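Local coordinates for peroxisomal catalase A (Saccharomyces cerevisiae, PDB 1A4E), which breaks down hydrogen peroxide to water and oxygen with a heme cofactor, probably protecting cells from the peroxide that peroxisomal oxidases release, at residues B[113-125]-B[355-367]. Numbering follows the deposited sequence.
Sequences FATKFYTEEGNLD and QIPVNCPYASKFF
The type I turn T119-G122, which joins two antiparallel strands, meets a second type I turn, P361-S364, with the CA atoms of E120 and A363 5.0 Å apart. Y118 buries the most surface here: its CG is anti to the carbonyl carbon (chi1 -60°), which sends the ring along the loop until OH donates to V358 O at 2.8 Å, in the carbonyl plane on a lone pair. Y362 lays CE2 over one face of this ring, 3.5 Å from Y118 CG, the two planes inclined at 35°. A phenylalanine at Y118 would keep the ring contact but would probably leave V358 O without this donor. K116 rests CD 3.4 Å from V358 O, while NZ forms a salt bridge with D125 and a hydrogen bond to A316 O. Water joins K116 NZ and N123 ND2 to N359 O. A363 CB fits against T119 O; glycine suits G122, where a side chain would jam against E121 O. S364 OG hydrogen-bonds to G13 O of the second subunit. The loop, which follows helix 332-348, packs against one side and the turn end of hairpin 112-119/122-129 in the catalase beta-barrel, whose F113 and A114 touch the heme; K89 of neighbouring strand 87-95 touches Y362.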
loop_
_atom_site.group_PDB
_atom_site.type_symbol
_atom_site.label_atom_id
_atom_site.label_comp_id
_atom_site.label_asym_id
_atom_site.label_seq_id
_atom_site.Cartn_x
_atom_site.Cartn_y
_atom_site.Cartn_z
ATOM N N PHE B 113 26.696 5.120 -7.495
ATOM C CA PHE B 113 27.491 5.895 -6.562
ATOM C C PHE B 113 26.622 7.122 -6.288
ATOM O O PHE B 113 26.755 8.189 -6.897
ATOM C CB PHE B 113 28.837 6.252 -7.238
ATOM C CG PHE B 113 29.954 6.814 -6.352
ATOM C CD1 PHE B 113 29.692 7.598 -5.214
ATOM C CD2 PHE B 113 31.283 6.547 -6.703
ATOM C CE1 PHE B 113 30.744 8.105 -4.448
ATOM C CE2 PHE B 113 32.330 7.060 -5.936
ATOM C CZ PHE B 113 32.061 7.836 -4.809
ATOM N N ALA B 114 25.678 6.905 -5.365
ATOM C CA ALA B 114 24.717 7.920 -4.959
ATOM C C ALA B 114 25.106 8.538 -3.630
ATOM O O ALA B 114 25.308 7.810 -2.660
ATOM C CB ALA B 114 23.339 7.298 -4.820
ATOM N N THR B 115 25.234 9.866 -3.550
ATOM C CA THR B 115 25.616 10.507 -2.297
ATOM C C THR B 115 24.596 11.579 -1.922
ATOM O O THR B 115 24.152 12.369 -2.755
ATOM C CB THR B 115 27.035 11.124 -2.439
ATOM O OG1 THR B 115 27.893 10.066 -2.839
ATOM C CG2 THR B 115 27.589 11.693 -1.155
ATOM N N LYS B 116 24.191 11.551 -0.648
ATOM C CA LYS B 116 23.257 12.497 -0.071
ATOM C C LYS B 116 24.044 13.405 0.853
ATOM O O LYS B 116 24.721 12.925 1.751
ATOM C CB LYS B 116 22.198 11.767 0.732
ATOM C CG LYS B 116 21.188 12.691 1.411
ATOM C CD LYS B 116 20.128 11.903 2.169
ATOM C CE LYS B 116 19.380 10.968 1.240
ATOM N NZ LYS B 116 18.658 11.737 0.252
ATOM N N PHE B 117 23.951 14.713 0.650
ATOM C CA PHE B 117 24.667 15.691 1.440
ATOM C C PHE B 117 23.630 16.436 2.251
ATOM O O PHE B 117 22.635 16.925 1.717
ATOM C CB PHE B 117 25.399 16.690 0.548
ATOM C CG PHE B 117 26.424 16.082 -0.394
ATOM C CD1 PHE B 117 27.713 15.793 0.070
ATOM C CD2 PHE B 117 26.079 15.831 -1.727
ATOM C CE1 PHE B 117 28.655 15.254 -0.803
ATOM C CE2 PHE B 117 27.029 15.294 -2.590
ATOM C CZ PHE B 117 28.315 15.006 -2.131
ATOM N N TYR B 118 23.867 16.528 3.553
ATOM C CA TYR B 118 22.955 17.196 4.457
ATOM C C TYR B 118 23.427 18.623 4.608
ATOM O O TYR B 118 24.119 18.958 5.575
ATOM C CB TYR B 118 22.965 16.488 5.810
ATOM C CG TYR B 118 22.537 15.035 5.726
ATOM C CD1 TYR B 118 21.184 14.696 5.625
ATOM C CD2 TYR B 118 23.509 14.033 5.750
ATOM C CE1 TYR B 118 20.805 13.355 5.549
ATOM C CE2 TYR B 118 23.137 12.692 5.672
ATOM C CZ TYR B 118 21.787 12.366 5.574
ATOM O OH TYR B 118 21.417 11.045 5.502
ATOM N N THR B 119 23.078 19.478 3.642
ATOM C CA THR B 119 23.543 20.860 3.686
ATOM C C THR B 119 22.565 21.796 4.411
ATOM O O THR B 119 21.414 21.442 4.686
ATOM C CB THR B 119 23.816 21.390 2.237
ATOM O OG1 THR B 119 22.612 21.974 1.770
ATOM C CG2 THR B 119 24.253 20.304 1.257
ATOM N N GLU B 120 23.013 23.026 4.697
ATOM C CA GLU B 120 22.201 24.045 5.362
ATOM C C GLU B 120 21.090 24.582 4.475
ATOM O O GLU B 120 20.265 25.365 4.941
ATOM C CB GLU B 120 23.041 25.225 5.770
ATOM C CG GLU B 120 24.300 24.842 6.506
ATOM C CD GLU B 120 25.407 25.857 6.288
ATOM O OE1 GLU B 120 25.729 26.148 5.132
ATOM O OE2 GLU B 120 25.948 26.346 7.277
ATOM N N GLU B 121 21.086 24.216 3.184
ATOM C CA GLU B 121 20.053 24.610 2.240
ATOM C C GLU B 121 19.274 23.383 1.781
ATOM O O GLU B 121 18.752 23.312 0.665
ATOM C CB GLU B 121 20.697 25.283 1.046
ATOM C CG GLU B 121 21.461 26.556 1.378
ATOM C CD GLU B 121 22.261 27.128 0.213
ATOM O OE1 GLU B 121 22.910 26.379 -0.523
ATOM O OE2 GLU B 121 22.229 28.341 0.042
ATOM N N GLY B 122 19.195 22.384 2.655
ATOM C CA GLY B 122 18.498 21.150 2.364
ATOM C C GLY B 122 19.429 20.067 1.868
ATOM O O GLY B 122 20.639 20.240 1.755
ATOM N N ASN B 123 18.848 18.910 1.584
ATOM C CA ASN B 123 19.632 17.816 1.066
ATOM C C ASN B 123 19.958 17.980 -0.413
ATOM O O ASN B 123 19.237 18.614 -1.188
ATOM C CB ASN B 123 18.869 16.519 1.333
ATOM C CG ASN B 123 18.841 16.153 2.810
ATOM O OD1 ASN B 123 19.509 16.763 3.644
ATOM N ND2 ASN B 123 18.057 15.150 3.189
ATOM N N LEU B 124 21.110 17.420 -0.781
ATOM C CA LEU B 124 21.575 17.437 -2.154
ATOM C C LEU B 124 21.904 15.994 -2.506
ATOM O O LEU B 124 22.672 15.352 -1.797
ATOM C CB LEU B 124 22.833 18.298 -2.263
ATOM C CG LEU B 124 23.420 18.892 -3.555
ATOM C CD1 LEU B 124 24.896 18.593 -3.500
ATOM C CD2 LEU B 124 22.822 18.331 -4.842
ATOM N N ASP B 125 21.341 15.448 -3.580
ATOM C CA ASP B 125 21.709 14.114 -4.003
ATOM C C ASP B 125 22.456 14.131 -5.323
ATOM O O ASP B 125 21.985 14.679 -6.319
ATOM C CB ASP B 125 20.466 13.234 -4.141
ATOM C CG ASP B 125 19.725 12.945 -2.836
ATOM O OD1 ASP B 125 20.332 12.952 -1.767
ATOM O OD2 ASP B 125 18.524 12.710 -2.882
ATOM N N GLN B 355 10.307 11.700 5.975
ATOM C CA GLN B 355 10.313 11.687 7.428
ATOM C C GLN B 355 11.146 10.546 8.002
ATOM O O GLN B 355 11.411 10.538 9.205
ATOM C CB GLN B 355 8.885 11.590 7.951
ATOM C CG GLN B 355 8.102 12.856 7.627
ATOM C CD GLN B 355 6.808 12.982 8.401
ATOM O OE1 GLN B 355 6.633 12.386 9.464
ATOM N NE2 GLN B 355 5.877 13.787 7.893
ATOM N N ILE B 356 11.573 9.582 7.163
ATOM C CA ILE B 356 12.486 8.515 7.580
ATOM C C ILE B 356 13.819 9.199 7.897
ATOM O O ILE B 356 14.266 9.999 7.070
ATOM C CB ILE B 356 12.679 7.473 6.445
ATOM C CG1 ILE B 356 11.361 6.799 6.098
ATOM C CG2 ILE B 356 13.678 6.419 6.893
ATOM C CD1 ILE B 356 11.450 5.817 4.917
ATOM N N PRO B 357 14.449 8.976 9.074
ATOM C CA PRO B 357 15.645 9.675 9.543
ATOM C C PRO B 357 16.772 9.942 8.539
ATOM O O PRO B 357 17.227 11.082 8.435
ATOM C CB PRO B 357 16.070 8.832 10.724
ATOM C CG PRO B 357 14.743 8.492 11.338
ATOM C CD PRO B 357 13.939 8.094 10.120
ATOM N N VAL B 358 17.200 8.943 7.749
ATOM C CA VAL B 358 18.241 9.152 6.743
ATOM C C VAL B 358 17.815 10.042 5.588
ATOM O O VAL B 358 18.680 10.610 4.928
ATOM C CB VAL B 358 18.765 7.820 6.117
ATOM C CG1 VAL B 358 19.690 7.218 7.140
ATOM C CG2 VAL B 358 17.655 6.837 5.724
ATOM N N ASN B 359 16.511 10.175 5.297
ATOM C CA ASN B 359 16.034 11.069 4.241
ATOM C C ASN B 359 15.645 12.456 4.728
ATOM O O ASN B 359 15.382 13.361 3.942
ATOM C CB ASN B 359 14.836 10.441 3.550
ATOM C CG ASN B 359 15.248 9.126 2.934
ATOM O OD1 ASN B 359 16.408 8.935 2.561
ATOM N ND2 ASN B 359 14.312 8.187 2.846
ATOM N N CYS B 360 15.603 12.619 6.050
ATOM C CA CYS B 360 15.230 13.872 6.676
ATOM C C CYS B 360 16.330 14.923 6.463
ATOM O O CYS B 360 17.518 14.630 6.636
ATOM C CB CYS B 360 14.975 13.571 8.160
ATOM S SG CYS B 360 14.440 14.992 9.139
ATOM N N PRO B 361 15.994 16.143 6.014
ATOM C CA PRO B 361 16.930 17.261 5.897
ATOM C C PRO B 361 17.309 17.820 7.259
ATOM O O PRO B 361 16.808 18.882 7.622
ATOM C CB PRO B 361 16.181 18.226 5.015
ATOM C CG PRO B 361 14.732 18.005 5.410
ATOM C CD PRO B 361 14.686 16.490 5.456
ATOM N N TYR B 362 18.200 17.180 8.028
ATOM C CA TYR B 362 18.391 17.627 9.400
ATOM C C TYR B 362 19.039 18.997 9.561
ATOM O O TYR B 362 18.766 19.689 10.543
ATOM C CB TYR B 362 19.183 16.549 10.183
ATOM C CG TYR B 362 20.698 16.475 10.054
ATOM C CD1 TYR B 362 21.502 17.411 10.726
ATOM C CD2 TYR B 362 21.289 15.466 9.290
ATOM C CE1 TYR B 362 22.888 17.354 10.629
ATOM C CE2 TYR B 362 22.682 15.398 9.194
ATOM C CZ TYR B 362 23.468 16.348 9.860
ATOM O OH TYR B 362 24.842 16.310 9.759
ATOM N N ALA B 363 19.868 19.414 8.595
ATOM C CA ALA B 363 20.510 20.713 8.680
ATOM C C ALA B 363 19.671 21.858 8.110
ATOM O O ALA B 363 20.067 23.021 8.168
ATOM C CB ALA B 363 21.840 20.648 7.951
ATOM N N SER B 364 18.488 21.545 7.574
ATOM C CA SER B 364 17.565 22.531 7.026
ATOM C C SER B 364 16.194 21.877 7.028
ATOM O O SER B 364 15.733 21.332 6.021
ATOM C CB SER B 364 17.960 22.898 5.600
ATOM O OG SER B 364 17.043 23.773 4.951
ATOM N N LYS B 365 15.541 21.949 8.192
ATOM C CA LYS B 365 14.253 21.307 8.416
ATOM C C LYS B 365 13.123 21.599 7.447
ATOM O O LYS B 365 12.927 22.713 6.965
ATOM C CB LYS B 365 13.763 21.638 9.803
ATOM C CG LYS B 365 14.257 20.691 10.879
ATOM C CD LYS B 365 13.745 21.299 12.175
ATOM C CE LYS B 365 13.608 20.288 13.306
ATOM N NZ LYS B 365 13.185 20.969 14.519
ATOM N N PHE B 366 12.415 20.512 7.133
ATOM C CA PHE B 366 11.235 20.581 6.295
ATOM C C PHE B 366 10.132 21.373 6.993
ATOM O O PHE B 366 9.733 21.069 8.115
ATOM C CB PHE B 366 10.798 19.142 5.985
ATOM C CG PHE B 366 9.337 18.931 5.609
ATOM C CD1 PHE B 366 8.749 19.626 4.544
ATOM C CD2 PHE B 366 8.575 18.033 6.367
ATOM C CE1 PHE B 366 7.403 19.421 4.242
ATOM C CE2 PHE B 366 7.229 17.834 6.059
ATOM C CZ PHE B 366 6.645 18.529 4.998
ATOM N N PHE B 367 9.662 22.421 6.328
ATOM C CA PHE B 367 8.538 23.183 6.814
ATOM C C PHE B 367 7.780 23.701 5.616
ATOM O O PHE B 367 8.273 24.502 4.835
ATOM C CB PHE B 367 8.972 24.373 7.682
ATOM C CG PHE B 367 7.793 25.270 8.064
ATOM C CD1 PHE B 367 6.642 24.724 8.665
ATOM C CD2 PHE B 367 7.838 26.637 7.764
ATOM C CE1 PHE B 367 5.544 25.539 8.951
ATOM C CE2 PHE B 367 6.734 27.451 8.055
ATOM C CZ PHE B 367 5.591 26.902 8.646
HETATM O O HOH W 1 16.394 13.440 1.355
HETATM O O HOH W 2 26.136 18.571 7.638
HETATM O O HOH W 3 19.848 19.033 5.439
#